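Local atomic coordinates of protein-disulfide isomerase (Novosphingobium aromaticivorans, PDB entry 3GMF), a protein that probably assists the formation or rearrangement of disulfide bonds in other proteins, as a member of the thioredoxin superfamily. Residues A[6-12]-A[52-57]; A[15-19]-A[192-196]; A[22-26]-A[83-87]; A[104-108]-A[119-124]; A[170-174]-A[182-188]. One frame throughout, in Å; residues are numbered along the deposited sequence. Where two conformers were deposited one is given.

Contact 1. Residues A[6-12]-A[52-57]; sequences GHHLLGN and AIEVRN
H7 bridges the two strands by giving its ND1 hydrogen to OE2 of E54, 2.9 Å away and nearly straight at 167°. The oxygen lies in the imidazole plane, and the carboxylate is met on its anti side. R56 grips that same OE2 side-on, with NE at 3.0 Å and NH2 slightly farther, both from above the carboxylate plane. Three N-H groups thus converge on one oxygen while OE1 of E54 pairs with R18, which is likely to keep E54 ionised. The R56 chain, extended from CG to NE, runs alongside H7 and sets CG over one face of its ring, 4.1 Å from the centroid, a CH-pi contact.

The N-H groups of H8, L10, I53, V55 and N57 are satisfied across an antiparallel ladder. H8 and V55 exchange two hydrogen bonds, as do L10 and I53, the shorter of the latter from L10 N to I53 O at 2.7 Å. L9-E54 is the non-hydrogen-bonded pair between them and H7-R56 the one beyond H8-V55, and N57 N continues the pattern to G6 O at 2.9 Å. V55 O accepts again, from a water that also donates to OD1 of N57 and sits in the ring plane of H8; OD1 is further held by N72. Beside these polar links, CD1 of L9 rests 3.9 Å from CB of A52.

Strand 7-10 is an outer strand, and 51-57 separates it from the parallel strand 17-23. The face bearing H8, L10, I53 and V55 is covered by helices 76-88 and 28-46, whereas H7 and R56 meet helix 147-164.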
# COMPACT_ATOMS: atom_id res chain seq x y z
N GLY A 6 0.99 -9.51 0.25
CA GLY A 6 1.20 -8.17 0.82
C GLY A 6 2.63 -7.68 0.73
O GLY A 6 2.92 -6.60 1.25
N HIS A 7 3.52 -8.47 0.12
CA HIS A 7 4.91 -8.02 -0.18
C HIS A 7 5.09 -7.97 -1.68
O HIS A 7 4.69 -8.91 -2.39
CB HIS A 7 5.97 -9.01 0.32
CG HIS A 7 5.98 -9.28 1.79
ND1 HIS A 7 7.10 -9.08 2.57
CD2 HIS A 7 5.04 -9.80 2.62
CE1 HIS A 7 6.85 -9.45 3.81
NE2 HIS A 7 5.60 -9.87 3.88
N HIS A 8 5.70 -6.91 -2.18
CA HIS A 8 5.97 -6.80 -3.63
C HIS A 8 7.32 -6.18 -3.88
O HIS A 8 7.66 -5.17 -3.28
CB HIS A 8 4.90 -5.97 -4.31
CG HIS A 8 3.63 -6.72 -4.55
ND1 HIS A 8 2.62 -6.78 -3.61
CD2 HIS A 8 3.21 -7.46 -5.60
CE1 HIS A 8 1.63 -7.53 -4.08
NE2 HIS A 8 1.97 -7.94 -5.29
N LEU A 9 8.10 -6.79 -4.77
CA LEU A 9 9.47 -6.33 -4.96
C LEU A 9 9.66 -5.62 -6.30
O LEU A 9 9.31 -6.15 -7.35
CB LEU A 9 10.45 -7.49 -4.84
CG LEU A 9 11.95 -7.16 -4.82
CD1 LEU A 9 12.37 -6.41 -3.55
CD2 LEU A 9 12.72 -8.47 -4.94
N LEU A 10 10.23 -4.42 -6.24
CA LEU A 10 10.60 -3.65 -7.43
C LEU A 10 12.11 -3.68 -7.57
O LEU A 10 12.84 -3.31 -6.65
CB LEU A 10 10.11 -2.20 -7.34
CG LEU A 10 10.28 -1.33 -8.59
CD1 LEU A 10 9.65 -2.00 -9.81
CD2 LEU A 10 9.71 0.08 -8.41
N GLY A 11 12.58 -4.16 -8.72
CA GLY A 11 14.01 -4.27 -8.95
C GLY A 11 14.58 -5.64 -8.63
O GLY A 11 13.84 -6.59 -8.33
N ASN A 12 15.90 -5.72 -8.67
CA ASN A 12 16.62 -6.98 -8.61
C ASN A 12 16.71 -7.52 -7.19
O ASN A 12 17.20 -6.84 -6.31
CB ASN A 12 18.03 -6.80 -9.19
CG ASN A 12 18.67 -8.12 -9.59
OD1 ASN A 12 18.92 -8.99 -8.75
ND2 ASN A 12 18.96 -8.26 -10.88
N ALA A 52 16.76 -2.38 -4.46
CA ALA A 52 15.42 -2.84 -4.78
C ALA A 52 14.46 -2.36 -3.68
O ALA A 52 14.89 -2.13 -2.55
CB ALA A 52 15.40 -4.35 -4.87
N ILE A 53 13.18 -2.25 -4.02
CA ILE A 53 12.17 -1.76 -3.07
C ILE A 53 11.14 -2.83 -2.81
O ILE A 53 10.49 -3.31 -3.75
CB ILE A 53 11.44 -0.50 -3.56
CG1 ILE A 53 12.44 0.61 -3.91
CG2 ILE A 53 10.46 0.00 -2.48
CD1 ILE A 53 11.86 1.71 -4.73
N GLU A 54 10.97 -3.18 -1.55
CA GLU A 54 9.98 -4.14 -1.15
C GLU A 54 8.82 -3.38 -0.51
O GLU A 54 8.96 -2.83 0.58
CB GLU A 54 10.56 -5.12 -0.14
CG GLU A 54 9.62 -6.21 0.26
CD GLU A 54 10.32 -7.22 1.15
OE1 GLU A 54 11.55 -7.41 1.00
OE2 GLU A 54 9.64 -7.83 1.99
N VAL A 55 7.69 -3.35 -1.19
CA VAL A 55 6.51 -2.63 -0.69
C VAL A 55 5.69 -3.61 0.11
O VAL A 55 5.32 -4.68 -0.37
CB VAL A 55 5.70 -2.02 -1.84
CG1 VAL A 55 4.36 -1.47 -1.35
CG2 VAL A 55 6.52 -0.93 -2.51
N ARG A 56 5.45 -3.25 1.37
CA ARG A 56 4.57 -4.05 2.19
C ARG A 56 3.30 -3.27 2.50
O ARG A 56 3.33 -2.09 2.90
CB ARG A 56 5.25 -4.53 3.46
CG ARG A 56 6.46 -5.43 3.22
CD ARG A 56 7.09 -5.76 4.54
NE ARG A 56 8.33 -6.50 4.39
CZ ARG A 56 8.99 -7.06 5.39
NH1 ARG A 56 8.51 -7.00 6.63
NH2 ARG A 56 10.13 -7.69 5.15
N ASN A 57 2.17 -3.95 2.28
CA ASN A 57 0.87 -3.36 2.58
C ASN A 57 0.63 -3.47 4.08
O ASN A 57 0.31 -4.54 4.61
CB ASN A 57 -0.24 -4.05 1.80
CG ASN A 57 -0.06 -3.93 0.31
OD1 ASN A 57 0.12 -4.92 -0.40
ND2 ASN A 57 -0.11 -2.71 -0.18
O HOH W 1 2.78 -5.22 -1.61

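Contact 2. Residues A[15-19]-A[192-196]; sequences AKLRL and ILARL
L17 and R195 slide past each other in opposite directions, the leucine lying against one face of the guanidinium with its CG 3.8 Å above that plane and offset toward the rim. CD1 of L17 reaches back along the arginine chain to within 3.6 Å of CB of R195. This follows from CG opposite the backbone N (chi1 -162°) and CB pointing at the helix.

K16 comes at the guanidinium from another direction, its bent aliphatic chain bringing CD to 3.4 Å from NH2 of R195. The two cationic ends stay close, NZ of K16 being 4.5 Å from NH1 of R195, but D175 forms a salt bridge with NH1 and probably tempers the repulsion.

The leucine and isoleucine side chains meet at about right angles. CD1 of L17 lies 3.9 Å from CD2 of L196, and CD2 of L19 is 3.8 Å from CD1 of I192.

Here the C-terminal helix 185-196 packs on the central sheet of a thioredoxin-like fold, strand and helix running nearly antiparallel (163°) with axes 10.2 Å apart. I174 of strand 171-174 touches L17, L19 and I192, and L41 and M45 of helix 28-46 pack against this helix.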
# COMPACT_ATOMS: atom_id res chain seq x y z
N ALA A 15 20.09 -7.27 -5.54
CA ALA A 15 20.66 -5.93 -5.31
C ALA A 15 20.97 -5.77 -3.82
O ALA A 15 20.19 -6.22 -2.98
CB ALA A 15 19.71 -4.85 -5.78
N LYS A 16 22.13 -5.17 -3.51
CA LYS A 16 22.62 -5.12 -2.12
C LYS A 16 21.75 -4.28 -1.18
O LYS A 16 21.53 -4.66 -0.03
CB LYS A 16 24.10 -4.70 -2.04
CG LYS A 16 24.48 -3.41 -2.78
CD LYS A 16 25.51 -2.57 -2.01
CE LYS A 16 26.91 -3.20 -1.96
NZ LYS A 16 27.15 -4.03 -0.74
N LEU A 17 21.26 -3.13 -1.66
CA LEU A 17 20.41 -2.29 -0.81
C LEU A 17 18.95 -2.72 -0.98
O LEU A 17 18.36 -2.57 -2.05
CB LEU A 17 20.58 -0.79 -1.10
CG LEU A 17 20.10 0.22 -0.02
CD1 LEU A 17 20.55 1.63 -0.36
CD2 LEU A 17 18.59 0.25 0.19
N ARG A 18 18.37 -3.21 0.10
CA ARG A 18 16.96 -3.56 0.09
C ARG A 18 16.20 -2.59 0.98
O ARG A 18 16.38 -2.60 2.21
CB ARG A 18 16.79 -4.99 0.59
CG ARG A 18 15.34 -5.49 0.67
CD ARG A 18 14.72 -5.68 -0.70
NE ARG A 18 15.31 -6.80 -1.43
CZ ARG A 18 14.88 -8.07 -1.38
NH1 ARG A 18 13.85 -8.41 -0.62
NH2 ARG A 18 15.49 -9.00 -2.11
N LEU A 19 15.36 -1.76 0.36
CA LEU A 19 14.52 -0.80 1.08
C LEU A 19 13.14 -1.44 1.24
O LEU A 19 12.47 -1.74 0.26
CB LEU A 19 14.37 0.49 0.26
CG LEU A 19 13.36 1.52 0.82
CD1 LEU A 19 13.78 2.03 2.23
CD2 LEU A 19 13.13 2.67 -0.15
N ILE A 192 19.32 6.66 2.28
CA ILE A 192 19.50 5.85 1.07
C ILE A 192 20.81 6.23 0.36
O ILE A 192 21.62 5.37 0.03
CB ILE A 192 18.31 5.96 0.12
CG1 ILE A 192 17.10 5.26 0.76
CG2 ILE A 192 18.64 5.38 -1.29
CD1 ILE A 192 15.86 5.34 -0.03
N LEU A 193 21.00 7.53 0.14
CA LEU A 193 22.22 8.01 -0.57
C LEU A 193 23.50 7.67 0.20
O LEU A 193 24.51 7.32 -0.41
CB LEU A 193 22.11 9.50 -0.87
CG LEU A 193 20.95 9.91 -1.81
CD1 LEU A 193 20.95 11.42 -2.08
CD2 LEU A 193 20.91 9.13 -3.14
N ALA A 194 23.47 7.75 1.54
CA ALA A 194 24.63 7.39 2.37
C ALA A 194 25.07 5.94 2.14
O ALA A 194 26.28 5.64 2.07
CB ALA A 194 24.34 7.61 3.84
N ARG A 195 24.08 5.05 2.05
CA ARG A 195 24.29 3.62 1.80
C ARG A 195 24.76 3.36 0.36
O ARG A 195 25.66 2.54 0.12
CB ARG A 195 22.97 2.87 2.02
CG ARG A 195 23.01 1.58 2.86
CD ARG A 195 24.22 0.70 2.62
NE ARG A 195 23.84 -0.69 2.40
CZ ARG A 195 23.65 -1.24 1.20
NH1 ARG A 195 23.31 -2.51 1.11
NH2 ARG A 195 23.83 -0.53 0.10
N LEU A 196 24.15 4.05 -0.60
CA LEU A 196 24.52 3.85 -2.00
C LEU A 196 25.96 4.33 -2.24
O LEU A 196 26.68 3.74 -3.04
CB LEU A 196 23.60 4.62 -2.94
CG LEU A 196 22.17 4.11 -3.12
CD1 LEU A 196 21.38 5.07 -4.00
CD2 LEU A 196 22.16 2.69 -3.70

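Contact 3. Residues A[22-26]-A[83-87]; sequences FVSYT and HTAFM
The hydroxyl of Y25 is gripped by ND1 of H83 at 2.7 Å, in a bond straight to 173° in which either group could be the donor, and T71 supplies a second hydrogen bond to the same oxygen. OH lies at the edge of the imidazole, in its plane. The rings meet rim to rim, with planes at 68°. H83 reaches Y25 with CG placed opposite the backbone N (chi1 172°).

The bent M87 chain sets its methyl between the backbone of S24 and the Y25 ring: CE comes to 3.4 Å from O of S24 and 3.9 Å from CD1 of Y25. Its sulfur makes an oblique Met-aromatic contact, with SD 5.2 Å from the centroid of the Y25 ring. V23 packs on H83 and M87: its CG2 lies 3.6 Å from CE1 of H83 at the imidazole edge and touches CE of M87. A phenylalanine in place of Y25 would probably leave ND1 of H83 without this mate and let the imidazole turn.

All six touching residues are buried. V23 and M87 touch C30, part of a CxxC sequence at the start of helix 28-46, consistent with the redox site of a thioredoxin fold, backed by helix 76-88.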
# COMPACT_ATOMS: atom_id res chain seq x y z
N PHE A 22 6.73 0.18 4.65
CA PHE A 22 5.46 -0.23 5.24
C PHE A 22 4.53 0.92 4.97
O PHE A 22 4.73 2.02 5.51
CB PHE A 22 5.59 -0.45 6.75
CG PHE A 22 6.56 -1.54 7.13
CD1 PHE A 22 6.14 -2.86 7.24
CD2 PHE A 22 7.88 -1.23 7.42
CE1 PHE A 22 7.04 -3.88 7.62
CE2 PHE A 22 8.77 -2.24 7.81
CZ PHE A 22 8.35 -3.56 7.88
N VAL A 23 3.53 0.71 4.12
CA VAL A 23 2.69 1.82 3.67
C VAL A 23 1.21 1.45 3.73
O VAL A 23 0.85 0.27 3.69
CB VAL A 23 3.04 2.32 2.23
CG1 VAL A 23 4.53 2.82 2.17
CG2 VAL A 23 2.78 1.22 1.19
N SER A 24 0.36 2.48 3.78
CA SER A 24 -1.07 2.29 3.95
C SER A 24 -1.81 3.17 2.95
O SER A 24 -1.46 4.34 2.82
CB SER A 24 -1.46 2.72 5.36
OG SER A 24 -2.86 2.96 5.45
N TYR A 25 -2.83 2.61 2.29
CA TYR A 25 -3.59 3.38 1.24
C TYR A 25 -4.41 4.54 1.77
O TYR A 25 -4.78 5.43 1.00
CB TYR A 25 -4.48 2.45 0.40
CG TYR A 25 -3.68 1.45 -0.40
CD1 TYR A 25 -2.91 1.87 -1.49
CD2 TYR A 25 -3.70 0.09 -0.08
CE1 TYR A 25 -2.16 0.97 -2.23
CE2 TYR A 25 -2.92 -0.85 -0.83
CZ TYR A 25 -2.16 -0.38 -1.90
OH TYR A 25 -1.41 -1.28 -2.64
N THR A 26 -4.71 4.54 3.07
CA THR A 26 -5.56 5.60 3.66
C THR A 26 -4.75 6.67 4.38
O THR A 26 -5.32 7.57 5.02
CB THR A 26 -6.61 5.02 4.61
OG1 THR A 26 -5.96 4.22 5.63
CG2 THR A 26 -7.62 4.17 3.83
N HIS A 83 -0.90 0.19 -7.45
CA HIS A 83 -0.48 0.70 -6.14
C HIS A 83 -0.13 2.19 -6.23
O HIS A 83 -0.61 2.99 -5.43
CB HIS A 83 0.71 -0.12 -5.62
CG HIS A 83 1.35 0.43 -4.38
ND1 HIS A 83 0.87 0.16 -3.11
CD2 HIS A 83 2.43 1.23 -4.21
CE1 HIS A 83 1.63 0.78 -2.22
NE2 HIS A 83 2.59 1.42 -2.86
N THR A 84 0.69 2.57 -7.21
CA THR A 84 1.09 3.97 -7.40
C THR A 84 -0.12 4.85 -7.71
O THR A 84 -0.22 5.96 -7.19
CB THR A 84 2.23 4.11 -8.47
OG1 THR A 84 3.44 3.57 -7.93
CG2 THR A 84 2.46 5.56 -8.86
N ALA A 85 -1.04 4.33 -8.54
CA ALA A 85 -2.26 5.06 -8.91
C ALA A 85 -3.15 5.38 -7.69
O ALA A 85 -3.53 6.54 -7.49
CB ALA A 85 -3.06 4.29 -9.97
N PHE A 86 -3.42 4.37 -6.87
CA PHE A 86 -4.16 4.62 -5.61
C PHE A 86 -3.47 5.62 -4.70
O PHE A 86 -4.14 6.47 -4.09
CB PHE A 86 -4.42 3.33 -4.84
CG PHE A 86 -5.63 2.58 -5.30
CD1 PHE A 86 -6.92 3.02 -4.98
CD2 PHE A 86 -5.48 1.40 -6.05
CE1 PHE A 86 -8.03 2.29 -5.39
CE2 PHE A 86 -6.57 0.67 -6.47
CZ PHE A 86 -7.87 1.12 -6.16
N MET A 87 -2.14 5.54 -4.62
CA MET A 87 -1.39 6.46 -3.77
C MET A 87 -1.35 7.87 -4.35
O MET A 87 -1.63 8.84 -3.65
CB MET A 87 0.04 5.97 -3.51
CG MET A 87 0.14 4.83 -2.52
SD MET A 87 -0.51 5.18 -0.84
CE MET A 87 0.17 3.73 -0.05

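Contact 4. Residues A[104-108]-A[119-124]; sequences QRQRW and AIASDF
W108 reaches across to I120 and D123 of helix 113-123 and to F124 just after it. CB lies 4.0 Å from CG1 of I120, and the contact tightens at the indole, where CD1 stands 3.5 Å from that same CG1. Next round the ring, NE1 donates to OD2 of D123 at 2.8 Å and 168°, with the oxygen in the indole plane and using its anti lone pair. On the benzene side, CZ2 packs 3.7 Å from CE2 of F124, which sits above one indole face, offset toward the rim. The last atom, CH2, is 4.1 Å from CZ of F124. The opposite indole face is covered by the preceding turn of chain, with R105 CA over the centre and the carbonyl O of Q104 nearer the rim.

R107 grips D123 end-on, NH2 reaching the syn lone pair of OD2 at 2.6 Å while NH1 donates to OD1 at 3.0 Å. OD2 is thus held by R107 and W108 through its two lone pairs, which probably fixes the carboxylate's rotation. NH2 of R107 also bonds to the carbonyl O of Q104, and CB of A119 covers one guanidinium face. A water donates to OD1 of D123 and accepts from NE2 of Q104, whose OE1 bonds to T101.

The contact closes a short helical hairpin, 102-106 against 113-123, in the helical region, its centre about 20 Å from the centre of the chain. The apolar side settles on helix 62-73: I63 touches W108 and F124, and I120 meets P62 and T66.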
# COMPACT_ATOMS: atom_id res chain seq x y z
N GLN A 104 -23.39 6.06 7.51
CA GLN A 104 -22.56 5.46 6.48
C GLN A 104 -21.38 4.75 7.12
O GLN A 104 -21.07 3.60 6.76
CB GLN A 104 -22.10 6.48 5.46
CG GLN A 104 -23.25 7.03 4.63
CD GLN A 104 -22.81 8.10 3.68
OE1 GLN A 104 -22.30 9.15 4.09
NE2 GLN A 104 -23.02 7.85 2.39
N ARG A 105 -20.76 5.42 8.09
CA ARG A 105 -19.55 4.89 8.76
C ARG A 105 -19.83 3.59 9.49
O ARG A 105 -18.97 2.71 9.54
CB ARG A 105 -19.02 5.89 9.75
CG ARG A 105 -18.44 7.10 9.11
CD ARG A 105 -18.14 8.18 10.16
NE ARG A 105 -17.90 9.43 9.46
CZ ARG A 105 -16.79 9.74 8.80
NH1 ARG A 105 -15.77 8.88 8.73
NH2 ARG A 105 -16.73 10.89 8.15
N GLN A 106 -21.04 3.46 10.03
CA GLN A 106 -21.46 2.26 10.77
C GLN A 106 -21.27 0.99 9.94
O GLN A 106 -20.89 -0.08 10.46
CB GLN A 106 -22.93 2.39 11.19
CG GLN A 106 -23.21 3.42 12.30
CD GLN A 106 -22.63 3.06 13.68
OE1 GLN A 106 -22.23 1.91 13.93
NE2 GLN A 106 -22.60 4.04 14.58
N ARG A 107 -21.54 1.11 8.65
CA ARG A 107 -21.44 -0.04 7.75
C ARG A 107 -19.99 -0.48 7.46
O ARG A 107 -19.77 -1.60 7.02
CB ARG A 107 -22.15 0.27 6.44
CG ARG A 107 -23.66 0.48 6.59
CD ARG A 107 -24.20 1.59 5.68
NE ARG A 107 -23.96 1.42 4.25
CZ ARG A 107 -23.01 2.06 3.56
NH1 ARG A 107 -22.89 1.83 2.25
NH2 ARG A 107 -22.17 2.91 4.17
N TRP A 108 -19.01 0.40 7.70
CA TRP A 108 -17.62 0.02 7.44
C TRP A 108 -17.06 -0.87 8.53
O TRP A 108 -16.03 -1.51 8.34
CB TRP A 108 -16.71 1.24 7.28
CG TRP A 108 -17.21 2.32 6.33
CD1 TRP A 108 -18.11 2.19 5.30
CD2 TRP A 108 -16.77 3.68 6.31
NE1 TRP A 108 -18.27 3.40 4.65
CE2 TRP A 108 -17.46 4.34 5.26
CE3 TRP A 108 -15.86 4.41 7.10
CZ2 TRP A 108 -17.26 5.68 4.96
CZ3 TRP A 108 -15.67 5.75 6.82
CH2 TRP A 108 -16.38 6.38 5.76
N ALA A 119 -19.87 -2.41 1.05
CA ALA A 119 -20.35 -1.08 1.46
C ALA A 119 -19.29 -0.02 1.21
O ALA A 119 -19.57 1.07 0.69
CB ALA A 119 -20.76 -1.08 2.93
N ILE A 120 -18.05 -0.35 1.59
CA ILE A 120 -16.93 0.55 1.39
C ILE A 120 -16.67 0.79 -0.11
O ILE A 120 -16.49 1.94 -0.54
CB ILE A 120 -15.66 0.01 2.07
CG1 ILE A 120 -15.83 0.11 3.59
CG2 ILE A 120 -14.43 0.80 1.64
CD1 ILE A 120 -14.71 -0.64 4.39
N ALA A 121 -16.63 -0.29 -0.87
CA ALA A 121 -16.37 -0.18 -2.32
C ALA A 121 -17.44 0.69 -2.98
O ALA A 121 -17.15 1.45 -3.91
CB ALA A 121 -16.31 -1.52 -2.94
N SER A 122 -18.67 0.57 -2.49
CA SER A 122 -19.77 1.42 -2.96
C SER A 122 -19.57 2.89 -2.58
O SER A 122 -19.56 3.77 -3.46
CB SER A 122 -21.11 0.91 -2.43
OG SER A 122 -22.16 1.63 -3.03
N ASP A 123 -19.40 3.15 -1.28
CA ASP A 123 -19.21 4.51 -0.78
C ASP A 123 -18.02 5.24 -1.39
O ASP A 123 -18.08 6.45 -1.60
CB ASP A 123 -19.06 4.53 0.75
CG ASP A 123 -20.33 4.15 1.48
OD1 ASP A 123 -21.42 4.03 0.87
OD2 ASP A 123 -20.24 3.98 2.71
N PHE A 124 -16.93 4.50 -1.65
CA PHE A 124 -15.70 5.10 -2.17
C PHE A 124 -15.62 5.03 -3.70
O PHE A 124 -14.63 5.48 -4.29
CB PHE A 124 -14.47 4.50 -1.49
CG PHE A 124 -14.28 5.00 -0.08
CD1 PHE A 124 -13.43 6.07 0.17
CD2 PHE A 124 -14.97 4.41 0.99
CE1 PHE A 124 -13.24 6.56 1.47
CE2 PHE A 124 -14.81 4.89 2.28
CZ PHE A 124 -13.94 5.97 2.53
O HOH W 2 -23.87 5.40 1.53

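Contact 5. Residues A[170-174]-A[182-188]; sequences PSFMI and THDWASL
The ring of F172 carries CD2 of L188 over the centre of one face, 3.9 Å from the centroid and only 9° off the normal, a CH-pi contact. At its edge lie D184 N and the carbonyl O of T182, the latter 3.4 Å from CD2 of F172. F33 of helix 28-46 also meets this ring. The imidazole of H183 is met at its edge: ND1 donates to O of P170 at 2.9 Å and 153°, that oxygen in the ring plane. CE1 of H183 also lies 3.2 Å from OG of S171, which bonds to G168.

CB of F172 points toward the helix, and CG opposite the carbonyl carbon (chi1 -54°) turns the ring face to L188. With an alanine here, CD2 of L188 would probably lose its ring and a gap would open between strand and helix.

D184 is the N-cap of helix 185-196; its OD1 accepts from S187 N at 2.9 Å and from S187 OG, from opposite faces of its plane. A water accepts from F172 N and donates to O of T182.

Polar groups thus fasten the loop to the strand while F172, I174 and L188 supply the apolar packing. P170, which follows a cis peptide bond and touches C30, has its carbonyl held by H183, which probably helps to position this cis-proline beside the presumed redox site.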
# COMPACT_ATOMS: atom_id res chain seq x y z
N PRO A 170 4.32 6.44 6.44
CA PRO A 170 5.08 5.26 6.02
C PRO A 170 6.20 5.02 7.02
O PRO A 170 6.62 5.97 7.71
CB PRO A 170 5.69 5.69 4.67
CG PRO A 170 5.84 7.16 4.80
CD PRO A 170 4.60 7.59 5.56
N SER A 171 6.64 3.78 7.13
CA SER A 171 7.86 3.47 7.87
C SER A 171 8.77 2.65 6.97
O SER A 171 8.31 2.07 5.98
CB SER A 171 7.54 2.72 9.17
OG SER A 171 6.86 3.55 10.10
N PHE A 172 10.06 2.58 7.33
CA PHE A 172 11.05 2.01 6.42
C PHE A 172 12.05 1.16 7.17
O PHE A 172 12.38 1.45 8.30
CB PHE A 172 11.79 3.15 5.69
CG PHE A 172 10.86 4.10 4.99
CD1 PHE A 172 10.25 3.72 3.79
CD2 PHE A 172 10.57 5.35 5.54
CE1 PHE A 172 9.37 4.57 3.16
CE2 PHE A 172 9.69 6.23 4.89
CZ PHE A 172 9.11 5.85 3.71
N MET A 173 12.54 0.11 6.50
CA MET A 173 13.75 -0.58 6.95
C MET A 173 14.79 -0.62 5.85
O MET A 173 14.46 -0.74 4.66
CB MET A 173 13.53 -2.03 7.46
CG MET A 173 12.17 -2.48 7.98
SD MET A 173 12.38 -4.18 8.68
CE MET A 173 13.18 -3.79 10.22
N ILE A 174 16.06 -0.51 6.23
CA ILE A 174 17.14 -0.73 5.26
C ILE A 174 18.00 -1.86 5.80
O ILE A 174 18.42 -1.82 6.97
CB ILE A 174 17.98 0.53 4.95
CG1 ILE A 174 17.14 1.62 4.28
CG2 ILE A 174 19.13 0.17 4.03
CD1 ILE A 174 17.88 2.91 4.05
N THR A 182 11.99 8.28 10.76
CA THR A 182 12.07 8.37 9.31
C THR A 182 10.70 8.00 8.75
O THR A 182 10.35 6.80 8.63
CB THR A 182 13.16 7.41 8.78
OG1 THR A 182 14.40 7.70 9.44
CG2 THR A 182 13.32 7.55 7.25
N HIS A 183 9.91 9.02 8.43
CA HIS A 183 8.55 8.82 7.92
C HIS A 183 8.17 9.68 6.71
O HIS A 183 6.99 9.90 6.46
CB HIS A 183 7.53 8.95 9.06
CG HIS A 183 7.87 8.11 10.24
ND1 HIS A 183 7.67 6.74 10.26
CD2 HIS A 183 8.45 8.42 11.42
CE1 HIS A 183 8.08 6.25 11.41
NE2 HIS A 183 8.57 7.25 12.14
N ASP A 184 9.18 10.13 5.96
CA ASP A 184 8.93 10.89 4.73
C ASP A 184 10.17 10.86 3.85
O ASP A 184 11.21 10.35 4.27
CB ASP A 184 8.48 12.34 5.04
CG ASP A 184 9.55 13.20 5.73
OD1 ASP A 184 10.72 12.80 5.89
OD2 ASP A 184 9.19 14.33 6.13
N TRP A 185 10.05 11.38 2.63
CA TRP A 185 11.16 11.33 1.68
C TRP A 185 12.36 12.16 2.13
O TRP A 185 13.52 11.76 1.96
CB TRP A 185 10.66 11.74 0.30
CG TRP A 185 11.68 11.68 -0.78
CD1 TRP A 185 11.95 12.66 -1.70
CD2 TRP A 185 12.53 10.57 -1.11
NE1 TRP A 185 12.94 12.25 -2.56
CE2 TRP A 185 13.32 10.97 -2.23
CE3 TRP A 185 12.74 9.30 -0.56
CZ2 TRP A 185 14.28 10.13 -2.81
CZ3 TRP A 185 13.70 8.47 -1.13
CH2 TRP A 185 14.46 8.89 -2.25
N ALA A 186 12.08 13.29 2.77
CA ALA A 186 13.13 14.21 3.22
C ALA A 186 14.06 13.57 4.24
O ALA A 186 15.28 13.77 4.19
CB ALA A 186 12.50 15.47 3.78
N SER A 187 13.48 12.77 5.15
CA SER A 187 14.27 12.00 6.12
C SER A 187 14.87 10.69 5.56
O SER A 187 15.94 10.24 5.98
CB SER A 187 13.46 11.74 7.40
OG SER A 187 12.27 11.04 7.14
N LEU A 188 14.16 10.07 4.63
CA LEU A 188 14.62 8.83 4.05
C LEU A 188 15.80 8.99 3.09
O LEU A 188 16.78 8.25 3.18
CB LEU A 188 13.47 8.11 3.36
CG LEU A 188 13.86 6.76 2.72
CD1 LEU A 188 14.37 5.71 3.73
CD2 LEU A 188 12.68 6.23 1.92
O HOH W 3 10.62 4.28 9.59

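Overall arrangement
Contacts 1, 2, 3 and 5 share one mixed sheet, with strand 17-23 between 51-57 and 171-174. Contact 1 joins contact 2 through backbone bonds such as E54 N to L19 O, 2.8 Å, and contact 3 through R56 O and V23 N, 3.1 Å apart. F22 N and S171 O, 2.8 Å apart, connect contact 3 to contact 5. Contacts 2 and 5 use the same helix, 185-196, their centres about 13 Å apart. Contacts 3 and 5 converge on C30 of the presumed CxxC site, through V23, M87 and P170. Contact 4 stands apart in the helical region, its centre about 19 Å from that of contact 3 and about 40 Å from that of contact 2.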